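Local coordinates for invasion-associated protein (Mycobacterium tuberculosis, PDB 4LJ1) that probably binds cell-wall peptidoglycan without cleaving it, using an NlpC/p60 domain that has been adapted to a non-catalytic role, at residues Y90-E93 with G94-S97. Sequence-based numbering, arbitrary orientation.
Sequences YGPE and GTQS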
loop_
_atom_site.group_PDB
_atom_site.type_symbol
_atom_site.label_atom_id
_atom_site.label_comp_id
_atom_site.label_asym_id
_atom_site.label_seq_id
_atom_site.Cartn_x
_atom_site.Cartn_y
_atom_site.Cartn_z
ATOM N N TYR A 90 7.537 3.426 -4.721
ATOM C CA TYR A 90 8.121 4.054 -5.888
ATOM C C TYR A 90 8.650 5.425 -5.518
ATOM O O TYR A 90 8.098 6.120 -4.665
ATOM C CB TYR A 90 7.077 4.125 -7.050
ATOM C CG TYR A 90 6.748 2.732 -7.525
ATOM C CD1 TYR A 90 7.524 2.114 -8.487
ATOM C CD2 TYR A 90 5.776 1.965 -6.906
ATOM C CE1 TYR A 90 7.295 0.797 -8.867
ATOM C CE2 TYR A 90 5.538 0.654 -7.292
ATOM C CZ TYR A 90 6.327 0.066 -8.251
ATOM O OH TYR A 90 6.144 -1.250 -8.604
ATOM N N GLY A 91 9.702 5.837 -6.218
ATOM C CA GLY A 91 10.321 7.136 -6.044
ATOM C C GLY A 91 11.473 7.145 -5.072
ATOM O O GLY A 91 11.641 6.225 -4.275
ATOM N N PRO A 92 12.248 8.234 -5.068
ATOM C CA PRO A 92 13.334 8.357 -4.105
ATOM C C PRO A 92 12.766 8.410 -2.697
ATOM O O PRO A 92 11.849 9.183 -2.417
ATOM C CB PRO A 92 14.024 9.671 -4.469
ATOM C CG PRO A 92 13.249 10.275 -5.554
ATOM C CD PRO A 92 12.135 9.387 -5.964
ATOM N N GLU A 93 13.280 7.551 -1.832
ATOM C CA GLU A 93 12.815 7.438 -0.455
ATOM C C GLU A 93 11.297 7.211 -0.404
ATOM O O GLU A 93 10.635 7.624 0.531
ATOM C CB GLU A 93 13.212 8.676 0.375
ATOM C CG GLU A 93 14.680 9.055 0.316
ATOM C CD GLU A 93 15.608 8.077 1.002
ATOM O OE1 GLU A 93 15.158 7.255 1.818
ATOM O OE2 GLU A 93 16.827 8.160 0.741
ATOM N N GLY A 94 10.773 6.539 -1.420
ATOM C CA GLY A 94 9.371 6.143 -1.421
ATOM C C GLY A 94 8.375 7.262 -1.582
ATOM O O GLY A 94 7.223 7.111 -1.226
ATOM N N THR A 95 8.814 8.394 -2.124
ATOM C CA THR A 95 8.003 9.597 -2.158
ATOM C C THR A 95 6.994 9.692 -3.306
ATOM O O THR A 95 6.194 10.617 -3.335
ATOM C CB THR A 95 8.886 10.851 -2.179
ATOM O OG1 THR A 95 9.796 10.803 -3.290
ATOM C CG2 THR A 95 9.639 11.010 -0.878
ATOM N N GLN A 96 7.017 8.762 -4.265
ATOM C CA GLN A 96 6.047 8.789 -5.394
ATOM C C GLN A 96 4.770 8.026 -5.087
ATOM O O GLN A 96 3.686 8.561 -5.254
ATOM C CB GLN A 96 6.671 8.304 -6.711
ATOM C CG GLN A 96 5.705 8.292 -7.886
ATOM C CD GLN A 96 6.342 7.856 -9.189
ATOM O OE1 GLN A 96 7.438 7.313 -9.227
ATOM N NE2 GLN A 96 5.631 8.094 -10.276
ATOM N N SER A 97 4.859 6.771 -4.660
ATOM C CA SER A 97 3.672 5.948 -4.432
ATOM C C SER A 97 4.000 4.750 -3.559
ATOM O O SER A 97 5.162 4.490 -3.232
ATOM C CB SER A 97 3.088 5.465 -5.767
ATOM O OG SER A 97 1.736 5.077 -5.575
#
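Y90 and S97 form the last antiparallel hydrogen-bonded pair of a beta hairpin, where strand 87-90 turns back into strand 97-103, and a classic beta bulge sits right at that end. Y90 N reaches S97 O at 3.0 Å in a nearly straight bond (169° at the hydrogen). In return, Y90 O serves two successive residues: Q96 N binds it at 2.9 Å, while S97 N adds a weak bond at 3.3 Å. A third approach to the same oxygen comes from G94, whose CA lies 3.5 Å away in a C-H...O contact. The Y90 ring takes little part, because CG sits beside its own backbone N (chi1 -66°) and the ring leads off to its hydroxyl's bond with R120 O. Q96 instead stays with the hairpin, its extended chain bringing OE1 to 3.9 Å from Y90 CB.

Beyond the bulge the chain reverses through two overlapping beta turns. The first, a type II turn with P92 and E93 at its corners, is closed by G94 N bonding G91 O at 3.0 Å; T125 OG1 also binds that oxygen. The second, of type I', uses E93 and G94 as its corners, both with positive phi, and G94 turns its own carbonyl out to S67 OG. The E93 side chain bends away from the turn it helps to build.

T95 closes this second turn twice over, both bonds falling on P92 O. Its backbone N comes in above the carbonyl plane, whereas its hydroxyl lies in that plane. With OG1 set between its backbone N and carbonyl carbon (chi1 56°), the hydroxyl swings back over the turn, 3.8 Å from P92 CD, and OG1 donates to P92 O at 2.8 Å.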